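Local coordinates for DUF1116 domain-containing protein (Enterococcus faecalis, PDB 3CLQ) that is of unknown function but belongs to the AllG family, whose name-giving member is a subunit of oxamate carbamoyltransferase, at residues Val115-Asn120 and Gly124-Thr129; Ile174-Met179 and Gly234-Gly239. All coordinates share one frame; numbering follows the deposited sequence.

Contact 1 (Val115-Asn120 and Gly124-Thr129); sequences VHIIKN and GNTAFT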
ATOM      1  N   VAL B 115       4.475 -23.634   7.962  1.00 53.15           N
ATOM      2  CA  VAL B 115       5.492 -22.655   7.555  1.00 51.92           C
ATOM      3  C   VAL B 115       5.346 -22.263   6.079  1.00 50.58           C
ATOM      4  O   VAL B 115       4.844 -23.061   5.296  1.00 49.94           O
ATOM      5  CB  VAL B 115       6.941 -23.180   7.811  1.00 51.85           C
ATOM      6  CG1 VAL B 115       7.253 -23.200   9.289  1.00 51.60           C
ATOM      7  CG2 VAL B 115       7.153 -24.574   7.197  1.00 52.11           C
ATOM      8  N   HIS B 116       5.756 -21.034   5.720  1.00 49.93           N
ATOM      9  CA  HIS B 116       5.925 -20.618   4.306  1.00 49.39           C
ATOM     10  C   HIS B 116       7.040 -21.440   3.690  1.00 49.75           C
ATOM     11  O   HIS B 116       8.076 -21.625   4.313  1.00 50.88           O
ATOM     12  CB  HIS B 116       6.415 -19.168   4.175  1.00 47.52           C
ATOM     13  CG  HIS B 116       5.545 -18.149   4.826  1.00 46.56           C
ATOM     14  ND1 HIS B 116       5.311 -18.125   6.184  1.00 46.53           N
ATOM     15  CD2 HIS B 116       4.916 -17.065   4.317  1.00 45.70           C
ATOM     16  CE1 HIS B 116       4.531 -17.095   6.473  1.00 45.31           C
ATOM     17  NE2 HIS B 116       4.279 -16.438   5.359  1.00 44.46           N
ATOM     18  N   ILE B 117       6.870 -21.910   2.468  1.00 49.80           N
ATOM     19  CA  ILE B 117       7.998 -22.508   1.794  1.00 50.60           C
ATOM     20  C   ILE B 117       8.421 -21.563   0.687  1.00 50.79           C
ATOM     21  O   ILE B 117       7.668 -21.356  -0.271  1.00 51.93           O
ATOM     22  CB  ILE B 117       7.640 -23.829   1.168  1.00 50.97           C
ATOM     23  CG1 ILE B 117       6.842 -24.673   2.149  1.00 51.41           C
ATOM     24  CG2 ILE B 117       8.891 -24.545   0.763  1.00 51.02           C
ATOM     25  CD1 ILE B 117       5.839 -25.579   1.464  1.00 51.84           C
ATOM     26  N   ILE B 118       9.619 -21.007   0.822  1.00 49.80           N
ATOM     27  CA  ILE B 118      10.104 -19.947  -0.045  1.00 50.85           C
ATOM     28  C   ILE B 118      11.360 -20.432  -0.738  1.00 51.75           C
ATOM     29  O   ILE B 118      12.292 -20.861  -0.083  1.00 54.21           O
ATOM     30  CB  ILE B 118      10.437 -18.677   0.787  1.00 50.26           C
ATOM     31  CG1 ILE B 118       9.173 -18.067   1.376  1.00 49.10           C
ATOM     32  CG2 ILE B 118      11.127 -17.625  -0.056  1.00 50.24           C
ATOM     33  CD1 ILE B 118       9.474 -17.059   2.439  1.00 49.25           C
ATOM     34  N   LYS B 119      11.405 -20.366  -2.055  1.00 52.33           N
ATOM     35  CA  LYS B 119      12.480 -21.016  -2.783  1.00 53.50           C
ATOM     36  C   LYS B 119      13.170 -19.977  -3.622  1.00 54.28           C
ATOM     37  O   LYS B 119      12.511 -19.158  -4.225  1.00 54.92           O
ATOM     38  CB  LYS B 119      11.907 -22.114  -3.675  1.00 53.96           C
ATOM     39  CG  LYS B 119      12.913 -23.060  -4.283  1.00 54.85           C
ATOM     40  CD  LYS B 119      12.176 -24.233  -4.948  1.00 56.06           C
ATOM     41  CE  LYS B 119      12.611 -24.459  -6.418  1.00 56.52           C
ATOM     42  NZ  LYS B 119      12.111 -23.354  -7.328  1.00 55.89           N
ATOM     43  N   ASN B 120      14.497 -19.994  -3.655  1.00 55.18           N
ATOM     44  CA  ASN B 120      15.221 -19.027  -4.457  1.00 55.76           C
ATOM     45  C   ASN B 120      15.202 -19.357  -5.958  1.00 56.81           C
ATOM     46  O   ASN B 120      15.815 -20.333  -6.393  1.00 56.22           O
ATOM     47  CB  ASN B 120      16.653 -18.932  -3.969  1.00 55.36           C
ATOM     48  CG  ASN B 120      17.337 -17.662  -4.432  1.00 56.32           C
ATOM     49  OD1 ASN B 120      16.961 -17.063  -5.447  1.00 56.51           O
ATOM     50  ND2 ASN B 120      18.362 -17.242  -3.685  1.00 56.58           N
ATOM     51  N   GLY B 124      18.293 -21.392  -6.024  1.00 49.46           N
ATOM     52  CA  GLY B 124      17.676 -22.660  -5.734  1.00 50.34           C
ATOM     53  C   GLY B 124      17.696 -23.142  -4.309  1.00 51.48           C
ATOM     54  O   GLY B 124      17.449 -24.328  -4.058  1.00 52.87           O
ATOM     55  N   ASN B 125      17.997 -22.259  -3.366  1.00 51.81           N
ATOM     56  CA  ASN B 125      17.938 -22.644  -1.965  1.00 52.51           C
ATOM     57  C   ASN B 125      16.584 -22.270  -1.382  1.00 52.81           C
ATOM     58  O   ASN B 125      15.897 -21.383  -1.887  1.00 52.82           O
ATOM     59  CB  ASN B 125      19.072 -22.018  -1.167  1.00 52.82           C
ATOM     60  CG  ASN B 125      18.955 -20.508  -1.089  1.00 54.25           C
ATOM     61  OD1 ASN B 125      19.181 -19.810  -2.087  1.00 54.70           O
ATOM     62  ND2 ASN B 125      18.605 -19.984   0.099  1.00 54.34           N
ATOM     63  N   THR B 126      16.198 -22.961  -0.315  1.00 53.54           N
ATOM     64  CA  THR B 126      14.889 -22.747   0.299  1.00 52.97           C
ATOM     65  C   THR B 126      15.017 -22.174   1.718  1.00 52.31           C
ATOM     66  O   THR B 126      15.924 -22.535   2.465  1.00 51.19           O
ATOM     67  CB  THR B 126      14.102 -24.082   0.388  1.00 52.65           C
ATOM     68  OG1 THR B 126      14.016 -24.694  -0.899  1.00 51.88           O
ATOM     69  CG2 THR B 126      12.714 -23.843   0.911  1.00 52.74           C
ATOM     70  N   ALA B 127      14.098 -21.289   2.092  1.00 51.65           N
ATOM     71  CA  ALA B 127      13.994 -20.876   3.488  1.00 51.12           C
ATOM     72  C   ALA B 127      12.583 -21.138   3.978  1.00 51.39           C
ATOM     73  O   ALA B 127      11.693 -21.418   3.174  1.00 51.36           O
ATOM     74  CB  ALA B 127      14.335 -19.440   3.644  1.00 50.08           C
ATOM     75  N   PHE B 128      12.384 -21.039   5.290  1.00 51.02           N
ATOM     76  CA  PHE B 128      11.086 -21.288   5.902  1.00 50.73           C
ATOM     77  C   PHE B 128      10.830 -20.306   7.049  1.00 51.19           C
ATOM     78  O   PHE B 128      11.779 -19.904   7.745  1.00 52.10           O
ATOM     79  CB  PHE B 128      11.088 -22.693   6.512  1.00 51.04           C
ATOM     80  CG  PHE B 128      11.492 -23.792   5.560  1.00 50.74           C
ATOM     81  CD1 PHE B 128      10.551 -24.379   4.709  1.00 49.94           C
ATOM     82  CD2 PHE B 128      12.795 -24.265   5.542  1.00 50.14           C
ATOM     83  CE1 PHE B 128      10.920 -25.415   3.847  1.00 50.23           C
ATOM     84  CE2 PHE B 128      13.169 -25.287   4.665  1.00 50.43           C
ATOM     85  CZ  PHE B 128      12.228 -25.862   3.816  1.00 50.02           C
ATOM     86  N   THR B 129       9.566 -19.940   7.266  1.00 50.93           N
ATOM     87  CA  THR B 129       9.130 -19.274   8.512  1.00 52.31           C
ATOM     88  C   THR B 129       7.721 -19.652   8.814  1.00 53.32           C
ATOM     89  O   THR B 129       6.973 -19.978   7.907  1.00 54.86           O
ATOM     90  CB  THR B 129       9.121 -17.716   8.500  1.00 52.73           C
ATOM     91  OG1 THR B 129       9.029 -17.192   7.160  1.00 53.00           O
ATOM     92  CG2 THR B 129      10.331 -17.177   9.169  1.00 52.33           C
TER
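H116 grips the carbonyl of T129 twice. Its backbone N donates to T129 O (2.7 Å), and ND1 of its imidazole donates to the same oxygen at 3.0 Å, from above the carbonyl plane but with the oxygen close to the plane of the ring. CG lies anti to the carbonyl carbon (chi1 -57°), on the side of the backbone N, and the turn about chi2 (63°) then points ND1 at the same oxygen. Further along, I118 and A127 form a regular hydrogen-bonded pair, I118 N to A127 O at 3.2 Å and A127 N to I118 O at 2.9 Å. At the turn end, N120 N binds N125 O (2.6 Å), while the side-chain amides, their planes 65° apart, meet through N120 ND2 and N125 OD1 (3.1 Å). G124, at positive phi, donates its N to N120 O and closes the turn. On the face bearing I117, K119, T126 and F128, CG2 of I117 packs against F128 CE1 (3.8 Å).

Outside the pair, S24 is bonded to N120 ND2, and T236 to H116 NE2, fixing the imidazole at both nitrogens. Together the segments form an antiparallel beta hairpin at one edge of a four-stranded sheet.

Contact 2 (Ile174-Met179 and Gly234-Gly239); sequences IDLRLM and GPTWMG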
ATOM      1  N   ILE B 174       4.366 -17.028  -5.921  1.00 58.61           N
ATOM      2  CA  ILE B 174       4.295 -15.603  -5.712  1.00 58.53           C
ATOM      3  C   ILE B 174       5.729 -15.051  -5.557  1.00 59.60           C
ATOM      4  O   ILE B 174       6.559 -15.579  -4.776  1.00 59.62           O
ATOM      5  CB  ILE B 174       3.428 -15.304  -4.476  1.00 58.80           C
ATOM      6  CG1 ILE B 174       2.015 -15.851  -4.708  1.00 59.48           C
ATOM      7  CG2 ILE B 174       3.417 -13.823  -4.133  1.00 57.88           C
ATOM      8  CD1 ILE B 174       0.996 -15.367  -3.718  1.00 60.04           C
ATOM      9  N   ASP B 175       6.025 -14.008  -6.337  1.00 59.29           N
ATOM     10  CA  ASP B 175       7.349 -13.388  -6.344  1.00 58.11           C
ATOM     11  C   ASP B 175       7.499 -12.399  -5.208  1.00 56.45           C
ATOM     12  O   ASP B 175       6.862 -11.355  -5.172  1.00 57.28           O
ATOM     13  CB  ASP B 175       7.612 -12.702  -7.684  1.00 58.64           C
ATOM     14  CG  ASP B 175       8.960 -12.008  -7.734  1.00 59.71           C
ATOM     15  OD1 ASP B 175       9.691 -11.960  -6.705  1.00 59.56           O
ATOM     16  OD2 ASP B 175       9.287 -11.512  -8.832  1.00 61.29           O
ATOM     17  N   LEU B 176       8.371 -12.722  -4.279  1.00 55.08           N
ATOM     18  CA  LEU B 176       8.414 -11.958  -3.074  1.00 54.08           C
ATOM     19  C   LEU B 176       9.267 -10.701  -3.232  1.00 54.91           C
ATOM     20  O   LEU B 176       8.945  -9.650  -2.688  1.00 54.67           O
ATOM     21  CB  LEU B 176       8.914 -12.847  -1.965  1.00 53.03           C
ATOM     22  CG  LEU B 176       7.914 -13.456  -0.977  1.00 52.50           C
ATOM     23  CD1 LEU B 176       6.473 -13.525  -1.472  1.00 50.43           C
ATOM     24  CD2 LEU B 176       8.409 -14.830  -0.506  1.00 51.26           C
ATOM     25  N   ARG B 177      10.350 -10.786  -3.990  1.00 56.11           N
ATOM     26  CA  ARG B 177      11.168  -9.598  -4.151  1.00 56.41           C
ATOM     27  C   ARG B 177      10.402  -8.532  -4.908  1.00 55.82           C
ATOM     28  O   ARG B 177      10.550  -7.359  -4.641  1.00 55.92           O
ATOM     29  CB  ARG B 177      12.493  -9.886  -4.840  1.00 56.83           C
ATOM     30  CG  ARG B 177      13.459  -8.732  -4.729  1.00 57.15           C
ATOM     31  CD  ARG B 177      14.680  -8.966  -5.581  1.00 58.43           C
ATOM     32  NE  ARG B 177      14.354  -8.926  -7.005  1.00 59.74           N
ATOM     33  CZ  ARG B 177      15.203  -9.247  -7.979  1.00 60.25           C
ATOM     34  NH1 ARG B 177      16.444  -9.629  -7.699  1.00 60.47           N
ATOM     35  NH2 ARG B 177      14.813  -9.175  -9.237  1.00 60.67           N
ATOM     36  N   LEU B 178       9.575  -8.934  -5.847  1.00 55.57           N
ATOM     37  CA  LEU B 178       8.720  -7.959  -6.496  1.00 56.19           C
ATOM     38  C   LEU B 178       7.762  -7.319  -5.483  1.00 57.02           C
ATOM     39  O   LEU B 178       7.644  -6.094  -5.424  1.00 57.18           O
ATOM     40  CB  LEU B 178       7.936  -8.590  -7.647  1.00 55.52           C
ATOM     41  CG  LEU B 178       6.966  -7.659  -8.399  1.00 56.08           C
ATOM     42  CD1 LEU B 178       7.672  -6.513  -9.125  1.00 55.44           C
ATOM     43  CD2 LEU B 178       6.097  -8.466  -9.362  1.00 55.08           C
HETATM   44  N   MSE B 179       7.082  -8.137  -4.688  1.00 56.76           N
HETATM   45  CA  MSE B 179       6.052  -7.599  -3.810  1.00 58.26           C
HETATM   46  C   MSE B 179       6.677  -6.678  -2.768  1.00 56.26           C
HETATM   47  O   MSE B 179       6.140  -5.633  -2.419  1.00 56.86           O
HETATM   48  CB  MSE B 179       5.253  -8.719  -3.157  1.00 58.07           C
HETATM   49  CG  MSE B 179       3.979  -8.247  -2.500  1.00 59.88           C
HETATM   50 SE   MSE B 179       2.790  -9.741  -1.984  0.70 64.58          SE
HETATM   51  CE  MSE B 179       1.998 -10.143  -3.740  1.00 60.53           C
ATOM     52  N   GLY B 234       4.537 -10.035   7.690  1.00 51.42           N
ATOM     53  CA  GLY B 234       5.777  -9.801   8.425  1.00 51.85           C
ATOM     54  C   GLY B 234       6.722 -10.982   8.310  1.00 52.70           C
ATOM     55  O   GLY B 234       7.849 -10.836   7.838  1.00 53.58           O
ATOM     56  N   PRO B 235       6.281 -12.167   8.754  1.00 52.36           N
ATOM     57  CA  PRO B 235       7.108 -13.352   8.563  1.00 52.41           C
ATOM     58  C   PRO B 235       7.540 -13.558   7.119  1.00 52.13           C
ATOM     59  O   PRO B 235       8.691 -13.959   6.859  1.00 52.24           O
ATOM     60  CB  PRO B 235       6.195 -14.490   9.036  1.00 51.78           C
ATOM     61  CG  PRO B 235       5.398 -13.835  10.119  1.00 52.08           C
ATOM     62  CD  PRO B 235       5.065 -12.476   9.521  1.00 52.33           C
ATOM     63  N   THR B 236       6.637 -13.266   6.191  1.00 51.19           N
ATOM     64  CA  THR B 236       6.906 -13.483   4.790  1.00 51.13           C
ATOM     65  C   THR B 236       8.173 -12.740   4.365  1.00 52.31           C
ATOM     66  O   THR B 236       9.010 -13.277   3.648  1.00 52.92           O
ATOM     67  CB  THR B 236       5.699 -13.055   3.944  1.00 51.02           C
ATOM     68  OG1 THR B 236       4.495 -13.532   4.561  1.00 50.66           O
ATOM     69  CG2 THR B 236       5.790 -13.611   2.527  1.00 50.17           C
ATOM     70  N   TRP B 237       8.353 -11.515   4.826  1.00 53.15           N
ATOM     71  CA  TRP B 237       9.534 -10.786   4.404  1.00 54.15           C
ATOM     72  C   TRP B 237      10.810 -11.316   5.067  1.00 54.33           C
ATOM     73  O   TRP B 237      11.880 -11.316   4.470  1.00 54.06           O
ATOM     74  CB  TRP B 237       9.341  -9.291   4.633  1.00 54.83           C
ATOM     75  CG  TRP B 237       7.998  -8.799   4.120  1.00 55.31           C
ATOM     76  CD1 TRP B 237       7.068  -8.042   4.812  1.00 55.68           C
ATOM     77  CD2 TRP B 237       7.424  -9.047   2.829  1.00 55.20           C
ATOM     78  NE1 TRP B 237       5.961  -7.797   4.023  1.00 55.81           N
ATOM     79  CE2 TRP B 237       6.149  -8.399   2.802  1.00 56.00           C
ATOM     80  CE3 TRP B 237       7.866  -9.725   1.683  1.00 54.67           C
ATOM     81  CZ2 TRP B 237       5.319  -8.416   1.667  1.00 55.20           C
ATOM     82  CZ3 TRP B 237       7.039  -9.764   0.572  1.00 55.13           C
ATOM     83  CH2 TRP B 237       5.770  -9.108   0.571  1.00 55.37           C
HETATM   84  N   MSE B 238      10.687 -11.801   6.287  1.00 54.62           N
HETATM   85  CA  MSE B 238      11.834 -12.383   6.975  1.00 57.15           C
HETATM   86  C   MSE B 238      12.323 -13.541   6.149  1.00 56.27           C
HETATM   87  O   MSE B 238      13.533 -13.716   5.924  1.00 55.96           O
HETATM   88  CB  MSE B 238      11.466 -12.841   8.394  1.00 57.56           C
HETATM   89  CG  MSE B 238      11.193 -11.668   9.328  1.00 58.20           C
HETATM   90 SE   MSE B 238      10.377 -12.106  11.053  0.65 61.16          SE
HETATM   91  CE  MSE B 238       9.801 -10.292  11.578  1.00 60.53           C
ATOM     92  N   GLY B 239      11.355 -14.307   5.659  1.00 56.03           N
ATOM     93  CA  GLY B 239      11.646 -15.525   4.918  1.00 55.68           C
ATOM     94  C   GLY B 239      12.291 -15.198   3.594  1.00 55.13           C
ATOM     95  O   GLY B 239      13.219 -15.898   3.161  1.00 53.89           O
TER
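W237 reaches M179 with the outer rim of its indole: M179 CG lies near the ring plane, 3.7 Å from W237 CH2. The selenium of this selenomethionine is also at the edge, with M179 SE 5.3 Å from the centroid of the six-membered ring of W237 and 80° off the ring normal, a Met-aromatic contact made without covering a face. M179 has CG anti to the backbone N (chi1 -166°), which extends the chain past the indole before the bend at chi3 turns the methyl group off. The neighbouring corner of the indole, W237 CZ3, sits 4.1 Å from L176 CG and 3.8 Å from the carbonyl oxygen L176 O.

L176 also meets T236, the two side chains crossing at about a right angle with L176 CD1 4.1 Å from T236 CG2. The two branches of T236 divide the work: the methyl serves this apolar contact, whereas OG1 is hydrogen-bonded to H116. Beneath the first shell, D175 N-caps the helix that carries L176 and M179, its OD1 accepting from L178 N at 3.1 Å in a nearly straight bond (174°). Helix 195-210 adds L200 and A204 against M179 and L201 against T236, and I118 lies against L176. This is buried apolar packing between the capped start of helix 176-183 and the first turn of helix 234-247, beside the four-stranded antiparallel sheet.

How the contacts relate
Contact 1 closes before contact 2 opens along the chain, and their centres lie 10 Å apart. Both reach the same antiparallel sheet, ordered 126-130, 114-120, 26-33, 174-175: contact 1 pairs the first two strands, while one segment of contact 2 starts on the short strand at the other edge, but its touching residues lie on helix 176-183, which follows directly. Helix 234-247 ties the two together. Its P235 O probably accepts a hydrogen bond from T129 OG1 (3.3 Å), and its G239 packs against I118 and A127 of the hairpin. The helix thus lies against the sheet on the hairpin face that bears I118 and A127, joining both contacts into one core within the AllG family region.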